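Beta-galactosidase (Geobacillus stearothermophilus, PDB 4OIF) probably catalyses the hydrolysis of terminal non-reducing beta-D-galactose residues in beta-D-galactosides, as a zinc-binding enzyme of glycoside hydrolase family 42. Local coordinates at residues 412-417 and 469-474; 262-267 and 438-443; 525-530 and 591-596; 408-413 and 632-637. All blocks are in the same frame, centred on the assembly; numbering follows the deposited sequence.

Interaction 1. Residues 412-417 and 469-474; sequences EVAILY and KLLIAP
Backbone hydrogen bonds join Glu412–Leu416 to Lys469–Ile472. Glu412 O accepts two donors, Lys469 N at 3.0 Å and Leu470 N at 3.3 Å, so its carbonyl is gripped twice where the pairing starts. Ala414 then donates to Leu470 O (N to O 2.9 Å, 169° at the hydrogen) and accepts from Ile472 N, and Leu416 N closes the series on Ile472 O. This alternation, with strand axes only 18° apart, is that of parallel beta pairing. Strands 413-416 and 470-473 are adjacent in the parallel part of the trimerisation domain's mixed sheet, with 456-459 and 496-500 as their outer neighbours.

Apolar contacts flank the bonds. Val413 and Leu470 lie alongside each other on the face that also carries Ile415 and Ile472; of these, Ile415 packs on Tyr446, and Leu470 and Ile472 on Phe449, of helix 438-451. On the other face Ala414 CB meets Leu471 CD1 at 3.7 Å. With CG anti to the backbone N (chi1 175°), Leu416 brings CD2 to 3.9 Å from Ala473 CB.

Charge enters at the margin, where Glu412 and Lys469 run side by side into a weak salt bridge, OE2 to NZ 3.1 Å; Lys469 NZ also bonds to Leu614 O. At the far end a water donates to both Leu416 O and Pro474 O.

Interaction 2. Residues 262-267 and 438-443; sequences DLIPFQ and YPQTLV
Asp262 OD2 is gripped by two groups: the amide of Gln440 and the guanidinium of Arg437, with which it forms a salt bridge. Gln440 NE2 donates to Asp262 OD2 over 3.1 Å, nearly straight at 176°. The donor reaches the anti side of the oxygen from 34° out of the carboxylate plane, whereas the oxygen lies almost within the plane of the amide; the two flat groups are themselves turned nearly perpendicular to each other. A bend at chi2 (93°) turns the Gln440 chain toward the aspartate. Asp262 OD1 forms its own salt bridge with Lys302, and this surrounding positive charge would probably favour the ionised carboxylate.

Asp262 precedes a G1 beta bulge, in which Leu263 and Ile264 both face Asp259, at the turn between strand 252-259 of the TIM-barrel sheet and the short antiparallel strand 264-265. The contact therefore joins a barrel hairpin to the first turn of helix 438-451 in the trimerisation domain.

Apolar packing lies next to the amide. The CG2 branch of Ile264 crosses the Pro439 ring with CG2 to CG 3.6 Å, and it passes 4.1 Å from Gln440 NE2. Replacing Gln440 by an alanine would probably leave Asp262 OD2 without its amide donor and open a gap beside Ile264 CG2. Pro265 extends the apolar patch, its CD 3.9 Å from Pro439 CB.

Interaction 3. Residues 525-530 and 591-596; sequences FGMEPI and AYYIGG
Met527 reaches the Tyr593 ring through a tightly folded side chain: CG stands between the backbone N and the carbonyl carbon (chi1 44°), and further bends at chi2 and chi3 lay the terminal methyl over one face of the ring. CE is 3.7 Å from the Tyr593 ring centroid and 23° off the normal, a CH-pi contact. SD, 4.5 Å from the same centroid, approaches obliquely and makes this a Met-aromatic pair as well.

Phe525 presents two sides of its ring. Ala591 CB sits over one face, offset toward the rim and 3.9 Å from the Phe525 centroid, while Tyr592 O lies at the edge, 3.2 Å from Phe525 CE1. Pro529 CB packs beside the far end of the Tyr593 ring, 3.7 Å from Tyr593 OH. A water also bridges the backbones, donating to Phe525 O (2.9 Å) and to Ala591 O (2.8 Å).

Phe525 ends helix 519-525, and Gly526, with positive phi, turns the chain into strand 527-534, which pairs with 555-561. Strand 589-594, carrying Ala591 and Tyr593, lies between 496-500 and 579-586: Phe525 also packs on Leu497 and Met499 of the former, while Met527 and Tyr593 both touch Thr582 of the latter.

Interaction 4. Residues 408-413 and 632-637; sequences NRPAEV and ARQAPE
Arg409 and Arg633 cross at about a right angle where the loop before strand 413-416 runs past strand 628-634, an outermost strand of the antiparallel C-terminal sheet. They touch through their aliphatic parts, Arg409 CD to Arg633 CG 4.2 Å, with the guanidinium planes 48° apart. The charged ends diverge, NE of Arg409 lying 6.8 Å from NE of Arg633, and each has its own partners: Arg409 NH1 bonds to Ala351 O and Gln631 OE1, and Arg633 NH2 forms a salt bridge with Asp355 and bonds to Thr407 O.

In Arg409 a chi1 of 37° puts CG between the backbone N and the carbonyl carbon, and the chain bends again at chi3. It curls past the carbonyl of Ala632, whose O is 3.5 Å from Arg409 CB. A leucine in place of Arg409 would probably leave Ala351 O and Gln631 OE1 without their guanidinium donor, loosening the tie between loop, barrel helix 341-351 and C-terminal strand.

Pro410 and Gln634 meet obliquely, Pro410 CD 3.6 Å from Gln634 OE1, while Gln634 NE2 bonds to Asp639. A water accepts from Asn408 N and probably donates to Gln634 O. Beside it, Gln634 N donates to Asn408 O over 2.8 Å at 178°.

How the interactions relate
Interactions 1 and 4 share Glu412 and Val413: residues 408-413 run from the edge of the C-terminal sheet into strand 413-416, and the two centres are 17 Å apart. Interactions 1 and 2, centres 15 Å apart, touch directly, Tyr417 OH lying 3.1 Å from Gln267 NE2 in a probable hydrogen bond; their segments alternate along the chain. Interaction 3 reaches the same mixed sheet as interaction 1, 16 Å away between centres, and nests within the long loop closed by interaction 4, 33 Å off. Glu528 there meets Arg382 of the second subunit. The trimerisation domain thus touches barrel, C-terminal domain and neighbouring subunit from different places.

Interaction 1. Residues 412-417 and 469-474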
# COMPACT_ATOMS: atom_id res chain seq x y z
N GLU A 412 30.64 -16.22 27.85
CA GLU A 412 30.51 -15.52 29.12
C GLU A 412 29.53 -14.37 29.02
O GLU A 412 29.28 -13.67 30.01
CB GLU A 412 31.86 -15.01 29.59
CG GLU A 412 32.90 -16.08 29.71
CD GLU A 412 34.21 -15.53 30.15
OE1 GLU A 412 34.83 -14.78 29.36
OE2 GLU A 412 34.62 -15.83 31.29
N VAL A 413 29.01 -14.16 27.82
CA VAL A 413 28.11 -13.06 27.55
C VAL A 413 26.81 -13.58 26.96
O VAL A 413 26.81 -14.40 26.03
CB VAL A 413 28.72 -12.02 26.58
CG1 VAL A 413 27.79 -10.84 26.41
CG2 VAL A 413 30.06 -11.54 27.11
N ALA A 414 25.71 -13.11 27.53
CA ALA A 414 24.40 -13.50 27.07
C ALA A 414 23.57 -12.28 26.70
O ALA A 414 23.64 -11.26 27.38
CB ALA A 414 23.70 -14.33 28.15
N ILE A 415 22.81 -12.38 25.62
CA ILE A 415 21.78 -11.41 25.28
C ILE A 415 20.39 -12.07 25.41
O ILE A 415 20.10 -13.08 24.79
CB ILE A 415 21.96 -10.87 23.85
CG1 ILE A 415 23.29 -10.14 23.73
CG2 ILE A 415 20.78 -9.97 23.46
CD1 ILE A 415 23.53 -9.52 22.35
N LEU A 416 19.53 -11.50 26.24
CA LEU A 416 18.23 -12.09 26.50
C LEU A 416 17.20 -11.60 25.48
O LEU A 416 17.02 -10.40 25.27
CB LEU A 416 17.79 -11.76 27.93
CG LEU A 416 16.39 -12.17 28.40
CD1 LEU A 416 16.21 -13.66 28.34
CD2 LEU A 416 16.15 -11.65 29.82
N TYR A 417 16.57 -12.57 24.82
CA TYR A 417 15.51 -12.33 23.86
C TYR A 417 14.25 -13.05 24.32
O TYR A 417 14.33 -14.13 24.90
CB TYR A 417 15.94 -12.82 22.48
CG TYR A 417 14.84 -12.80 21.45
CD1 TYR A 417 14.43 -11.60 20.88
CD2 TYR A 417 14.23 -13.97 21.02
CE1 TYR A 417 13.44 -11.56 19.92
CE2 TYR A 417 13.23 -13.95 20.06
CZ TYR A 417 12.84 -12.73 19.51
OH TYR A 417 11.84 -12.65 18.56
N LYS A 469 28.66 -13.93 32.89
CA LYS A 469 29.20 -12.78 33.62
C LYS A 469 28.38 -11.54 33.32
O LYS A 469 28.15 -10.69 34.17
CB LYS A 469 30.65 -12.50 33.23
CG LYS A 469 31.69 -13.53 33.63
CD LYS A 469 33.05 -13.01 33.20
CE LYS A 469 34.21 -13.83 33.72
NZ LYS A 469 35.46 -13.38 33.04
N LEU A 470 27.96 -11.45 32.06
CA LEU A 470 27.31 -10.28 31.54
C LEU A 470 26.04 -10.71 30.84
O LEU A 470 26.09 -11.51 29.90
CB LEU A 470 28.23 -9.54 30.58
CG LEU A 470 27.63 -8.34 29.85
CD1 LEU A 470 27.09 -7.29 30.81
CD2 LEU A 470 28.64 -7.73 28.90
N LEU A 471 24.92 -10.20 31.33
CA LEU A 471 23.61 -10.44 30.75
C LEU A 471 23.01 -9.12 30.24
O LEU A 471 22.84 -8.16 30.99
CB LEU A 471 22.66 -11.09 31.75
CG LEU A 471 21.25 -11.32 31.21
CD1 LEU A 471 21.29 -12.17 29.95
CD2 LEU A 471 20.36 -11.98 32.25
N ILE A 472 22.70 -9.09 28.95
CA ILE A 472 22.18 -7.92 28.28
C ILE A 472 20.72 -8.15 27.88
O ILE A 472 20.42 -8.98 27.03
CB ILE A 472 23.04 -7.59 27.03
CG1 ILE A 472 24.48 -7.28 27.47
CG2 ILE A 472 22.44 -6.44 26.21
CD1 ILE A 472 25.47 -7.22 26.32
N ALA A 473 19.80 -7.42 28.51
CA ALA A 473 18.37 -7.58 28.25
C ALA A 473 17.72 -6.26 27.82
O ALA A 473 17.08 -5.59 28.62
CB ALA A 473 17.67 -8.12 29.49
N PRO A 474 17.88 -5.89 26.54
CA PRO A 474 17.35 -4.60 26.07
C PRO A 474 15.85 -4.64 25.79
O PRO A 474 15.33 -5.67 25.35
CB PRO A 474 18.12 -4.37 24.77
CG PRO A 474 19.17 -5.43 24.71
CD PRO A 474 18.67 -6.57 25.52
O HOH W 1 15.14 -8.36 25.64

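Interaction 2. Residues 262-267 and 438-443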
# COMPACT_ATOMS: atom_id res chain seq x y z
N ASP A 262 15.67 -8.29 7.79
CA ASP A 262 16.64 -8.04 8.84
C ASP A 262 17.04 -9.32 9.53
O ASP A 262 17.78 -9.29 10.51
CB ASP A 262 16.10 -7.03 9.86
CG ASP A 262 16.37 -5.60 9.45
OD1 ASP A 262 17.47 -5.34 8.91
OD2 ASP A 262 15.49 -4.73 9.66
N LEU A 263 16.57 -10.44 8.99
CA LEU A 263 16.92 -11.73 9.55
C LEU A 263 16.64 -11.76 11.05
O LEU A 263 17.51 -12.07 11.86
CB LEU A 263 18.40 -12.05 9.30
CG LEU A 263 18.77 -12.58 7.91
CD1 LEU A 263 20.23 -12.97 7.88
CD2 LEU A 263 17.89 -13.76 7.52
N ILE A 264 15.42 -11.40 11.42
CA ILE A 264 15.02 -11.40 12.82
C ILE A 264 14.46 -12.78 13.15
O ILE A 264 14.19 -13.57 12.25
CB ILE A 264 13.99 -10.30 13.11
CG1 ILE A 264 12.65 -10.65 12.46
CG2 ILE A 264 14.52 -8.95 12.61
CD1 ILE A 264 11.61 -9.58 12.61
N PRO A 265 14.34 -13.09 14.44
CA PRO A 265 13.77 -14.41 14.72
C PRO A 265 12.39 -14.55 14.11
O PRO A 265 11.65 -13.55 14.05
CB PRO A 265 13.71 -14.45 16.25
CG PRO A 265 14.77 -13.51 16.69
CD PRO A 265 14.89 -12.45 15.64
N PHE A 266 12.06 -15.74 13.63
CA PHE A 266 10.73 -16.01 13.10
C PHE A 266 9.70 -15.57 14.14
O PHE A 266 9.85 -15.87 15.33
CB PHE A 266 10.58 -17.49 12.75
CG PHE A 266 9.22 -17.85 12.24
CD1 PHE A 266 8.73 -17.29 11.07
CD2 PHE A 266 8.43 -18.77 12.92
CE1 PHE A 266 7.47 -17.62 10.59
CE2 PHE A 266 7.17 -19.12 12.44
CZ PHE A 266 6.69 -18.53 11.28
N GLN A 267 8.69 -14.83 13.69
CA GLN A 267 7.74 -14.20 14.60
C GLN A 267 6.47 -15.01 14.76
O GLN A 267 5.69 -14.74 15.66
CB GLN A 267 7.40 -12.79 14.12
CG GLN A 267 8.50 -11.78 14.38
CD GLN A 267 9.07 -11.95 15.77
OE1 GLN A 267 8.43 -11.59 16.76
NE2 GLN A 267 10.27 -12.52 15.86
N TYR A 438 12.74 -4.15 17.99
CA TYR A 438 13.26 -4.89 19.14
C TYR A 438 14.43 -5.82 18.77
O TYR A 438 15.55 -5.66 19.30
CB TYR A 438 12.09 -5.65 19.81
CG TYR A 438 12.47 -6.67 20.88
CD1 TYR A 438 13.16 -6.28 22.02
CD2 TYR A 438 12.10 -8.00 20.75
CE1 TYR A 438 13.50 -7.20 22.99
CE2 TYR A 438 12.44 -8.92 21.72
CZ TYR A 438 13.14 -8.52 22.83
OH TYR A 438 13.48 -9.42 23.81
N PRO A 439 14.21 -6.79 17.85
CA PRO A 439 15.32 -7.69 17.51
C PRO A 439 16.53 -6.95 16.94
O PRO A 439 17.68 -7.25 17.32
CB PRO A 439 14.70 -8.62 16.46
CG PRO A 439 13.54 -7.87 15.92
CD PRO A 439 13.00 -7.11 17.07
N GLN A 440 16.28 -5.98 16.07
CA GLN A 440 17.34 -5.13 15.53
C GLN A 440 18.15 -4.47 16.65
O GLN A 440 19.39 -4.43 16.59
CB GLN A 440 16.75 -4.06 14.61
CG GLN A 440 16.12 -4.60 13.32
CD GLN A 440 14.62 -4.85 13.44
OE1 GLN A 440 14.08 -4.97 14.55
NE2 GLN A 440 13.95 -4.92 12.31
N THR A 441 17.45 -3.96 17.65
CA THR A 441 18.08 -3.32 18.80
C THR A 441 19.01 -4.30 19.50
O THR A 441 20.20 -3.99 19.80
CB THR A 441 17.01 -2.78 19.80
OG1 THR A 441 16.20 -1.80 19.14
CG2 THR A 441 17.65 -2.15 21.02
N LEU A 442 18.49 -5.50 19.75
CA LEU A 442 19.36 -6.55 20.28
C LEU A 442 20.64 -6.69 19.43
O LEU A 442 21.75 -6.71 19.98
CB LEU A 442 18.63 -7.87 20.36
CG LEU A 442 17.93 -8.08 21.68
CD1 LEU A 442 16.85 -7.04 21.89
CD2 LEU A 442 17.34 -9.48 21.69
N VAL A 443 20.49 -6.75 18.11
CA VAL A 443 21.66 -6.84 17.23
C VAL A 443 22.62 -5.64 17.45
O VAL A 443 23.85 -5.79 17.38
CB VAL A 443 21.24 -6.94 15.75
CG1 VAL A 443 22.45 -6.99 14.85
CG2 VAL A 443 20.40 -8.16 15.54

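Interaction 3. Residues 525-530 and 591-596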
# COMPACT_ATOMS: atom_id res chain seq x y z
N PHE A 525 18.77 -1.50 40.01
CA PHE A 525 19.39 -0.48 39.18
C PHE A 525 19.64 0.82 39.94
O PHE A 525 20.32 1.71 39.44
CB PHE A 525 18.52 -0.21 37.94
CG PHE A 525 18.51 -1.35 36.96
CD1 PHE A 525 19.47 -1.44 35.96
CD2 PHE A 525 17.54 -2.35 37.05
CE1 PHE A 525 19.47 -2.49 35.05
CE2 PHE A 525 17.53 -3.41 36.15
CZ PHE A 525 18.50 -3.48 35.14
N GLY A 526 19.08 0.94 41.14
CA GLY A 526 19.25 2.15 41.93
C GLY A 526 18.70 3.39 41.25
O GLY A 526 19.18 4.49 41.47
N MET A 527 17.70 3.19 40.42
CA MET A 527 17.02 4.28 39.73
C MET A 527 15.65 3.78 39.26
O MET A 527 15.29 2.63 39.50
CB MET A 527 17.86 4.81 38.55
CG MET A 527 18.50 3.74 37.67
SD MET A 527 17.34 2.79 36.66
CE MET A 527 16.68 4.01 35.53
N GLU A 528 14.89 4.65 38.60
CA GLU A 528 13.69 4.19 37.88
C GLU A 528 13.37 5.10 36.71
O GLU A 528 13.68 6.30 36.73
CB GLU A 528 12.49 4.09 38.82
CG GLU A 528 12.17 5.35 39.58
CD GLU A 528 11.02 5.14 40.56
OE1 GLU A 528 9.99 4.55 40.17
OE2 GLU A 528 11.16 5.57 41.73
N PRO A 529 12.76 4.54 35.67
CA PRO A 529 12.32 5.39 34.56
C PRO A 529 11.00 6.06 34.91
O PRO A 529 10.15 5.40 35.51
CB PRO A 529 12.16 4.40 33.40
CG PRO A 529 11.81 3.10 34.07
CD PRO A 529 12.46 3.11 35.43
N ILE A 530 10.80 7.32 34.58
CA ILE A 530 9.48 7.88 34.82
C ILE A 530 8.79 8.34 33.55
O ILE A 530 7.59 8.57 33.56
CB ILE A 530 9.52 9.05 35.83
CG1 ILE A 530 10.30 10.23 35.28
CG2 ILE A 530 10.14 8.58 37.14
CD1 ILE A 530 10.42 11.37 36.28
N ALA A 591 24.27 -3.46 37.97
CA ALA A 591 23.18 -3.25 37.03
C ALA A 591 23.32 -1.88 36.37
O ALA A 591 23.37 -0.85 37.03
CB ALA A 591 21.83 -3.39 37.74
N TYR A 592 23.39 -1.90 35.04
CA TYR A 592 23.47 -0.71 34.22
C TYR A 592 22.15 -0.43 33.48
O TYR A 592 21.53 -1.35 32.94
CB TYR A 592 24.59 -0.84 33.19
CG TYR A 592 25.98 -0.97 33.75
CD1 TYR A 592 26.40 -2.15 34.34
CD2 TYR A 592 26.88 0.09 33.66
CE1 TYR A 592 27.68 -2.27 34.84
CE2 TYR A 592 28.16 -0.03 34.15
CZ TYR A 592 28.55 -1.22 34.74
OH TYR A 592 29.82 -1.35 35.24
N TYR A 593 21.76 0.83 33.41
CA TYR A 593 20.60 1.22 32.63
C TYR A 593 21.00 2.22 31.56
O TYR A 593 21.63 3.24 31.86
CB TYR A 593 19.52 1.82 33.54
CG TYR A 593 18.18 2.02 32.87
CD1 TYR A 593 17.81 3.27 32.35
CD2 TYR A 593 17.26 0.97 32.77
CE1 TYR A 593 16.56 3.46 31.74
CE2 TYR A 593 16.01 1.15 32.15
CZ TYR A 593 15.67 2.40 31.65
OH TYR A 593 14.44 2.59 31.05
N ILE A 594 20.65 1.92 30.31
CA ILE A 594 20.92 2.84 29.21
C ILE A 594 19.62 3.50 28.76
O ILE A 594 18.76 2.83 28.17
CB ILE A 594 21.57 2.13 28.02
CG1 ILE A 594 22.93 1.54 28.41
CG2 ILE A 594 21.73 3.11 26.89
CD1 ILE A 594 23.46 0.51 27.45
N GLY A 595 19.47 4.79 29.04
CA GLY A 595 18.18 5.45 28.89
C GLY A 595 17.73 5.83 27.49
O GLY A 595 16.53 6.03 27.24
N GLY A 596 18.68 5.94 26.57
CA GLY A 596 18.35 6.39 25.23
C GLY A 596 18.94 5.47 24.19
O GLY A 596 19.80 4.66 24.50
O HOH W 2 21.88 1.47 36.99

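Interaction 4. Residues 408-413 and 632-637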
# COMPACT_ATOMS: atom_id res chain seq x y z
N ASN A 408 31.27 -27.74 21.27
CA ASN A 408 30.47 -26.61 21.74
C ASN A 408 31.30 -25.33 21.82
O ASN A 408 32.44 -25.29 21.33
CB ASN A 408 29.86 -26.94 23.09
CG ASN A 408 28.86 -28.10 23.01
OD1 ASN A 408 27.74 -27.94 22.50
ND2 ASN A 408 29.27 -29.27 23.49
N ARG A 409 30.73 -24.29 22.41
CA ARG A 409 31.41 -22.99 22.45
C ARG A 409 30.82 -22.08 23.50
O ARG A 409 30.07 -21.15 23.18
CB ARG A 409 31.37 -22.31 21.09
CG ARG A 409 30.07 -22.50 20.31
CD ARG A 409 30.01 -21.51 19.16
NE ARG A 409 29.86 -20.15 19.68
CZ ARG A 409 30.21 -19.06 19.02
NH1 ARG A 409 30.75 -19.16 17.81
NH2 ARG A 409 30.02 -17.86 19.57
N PRO A 410 31.18 -22.32 24.77
CA PRO A 410 30.60 -21.61 25.90
C PRO A 410 30.90 -20.12 25.82
O PRO A 410 31.99 -19.72 25.40
CB PRO A 410 31.28 -22.25 27.12
CG PRO A 410 31.80 -23.56 26.62
CD PRO A 410 32.21 -23.28 25.20
N ALA A 411 29.92 -19.31 26.20
CA ALA A 411 30.08 -17.87 26.16
C ALA A 411 29.94 -17.31 27.57
O ALA A 411 29.20 -17.86 28.38
CB ALA A 411 29.06 -17.24 25.20
N GLU A 412 30.64 -16.22 27.85
CA GLU A 412 30.51 -15.52 29.12
C GLU A 412 29.53 -14.37 29.02
O GLU A 412 29.28 -13.67 30.01
CB GLU A 412 31.86 -15.01 29.59
CG GLU A 412 32.90 -16.08 29.71
CD GLU A 412 34.21 -15.53 30.15
OE1 GLU A 412 34.83 -14.78 29.36
OE2 GLU A 412 34.62 -15.83 31.29
N VAL A 413 29.01 -14.16 27.82
CA VAL A 413 28.11 -13.06 27.55
C VAL A 413 26.81 -13.58 26.96
O VAL A 413 26.81 -14.40 26.03
CB VAL A 413 28.72 -12.02 26.58
CG1 VAL A 413 27.79 -10.84 26.41
CG2 VAL A 413 30.06 -11.54 27.11
N ALA A 632 35.08 -19.13 17.24
CA ALA A 632 35.68 -20.41 17.57
C ALA A 632 34.74 -21.47 18.14
O ALA A 632 33.69 -21.18 18.72
CB ALA A 632 36.81 -20.19 18.54
N ARG A 633 35.13 -22.73 17.97
CA ARG A 633 34.50 -23.83 18.69
C ARG A 633 35.57 -24.55 19.49
O ARG A 633 36.72 -24.58 19.10
CB ARG A 633 33.79 -24.76 17.72
CG ARG A 633 32.59 -24.08 17.09
CD ARG A 633 31.91 -24.93 16.08
NE ARG A 633 31.26 -26.08 16.70
CZ ARG A 633 30.49 -26.91 16.02
NH1 ARG A 633 30.29 -26.70 14.72
NH2 ARG A 633 29.93 -27.95 16.63
N GLN A 634 35.19 -25.11 20.62
CA GLN A 634 36.18 -25.62 21.54
C GLN A 634 36.00 -27.10 21.80
O GLN A 634 34.92 -27.55 22.19
CB GLN A 634 36.13 -24.84 22.85
CG GLN A 634 36.11 -23.34 22.63
CD GLN A 634 36.49 -22.55 23.87
OE1 GLN A 634 35.62 -22.11 24.63
NE2 GLN A 634 37.78 -22.35 24.07
N ALA A 635 37.07 -27.86 21.57
CA ALA A 635 37.11 -29.29 21.87
C ALA A 635 37.88 -29.50 23.19
O ALA A 635 38.50 -28.56 23.69
CB ALA A 635 37.76 -30.05 20.73
N PRO A 636 37.82 -30.71 23.77
CA PRO A 636 38.60 -30.91 24.99
C PRO A 636 40.08 -30.66 24.76
O PRO A 636 40.73 -29.96 25.54
CB PRO A 636 38.35 -32.38 25.33
CG PRO A 636 37.05 -32.71 24.68
CD PRO A 636 37.01 -31.89 23.43
N GLU A 637 40.60 -31.20 23.67
CA GLU A 637 42.01 -31.14 23.34
C GLU A 637 42.44 -29.87 22.60
O GLU A 637 43.63 -29.54 22.60
CB GLU A 637 42.40 -32.36 22.51
CG GLU A 637 41.85 -32.39 21.09
CD GLU A 637 40.40 -32.88 21.00
OE1 GLU A 637 39.73 -32.96 22.04
OE2 GLU A 637 39.95 -33.19 19.88
O HOH W 3 33.19 -29.41 22.76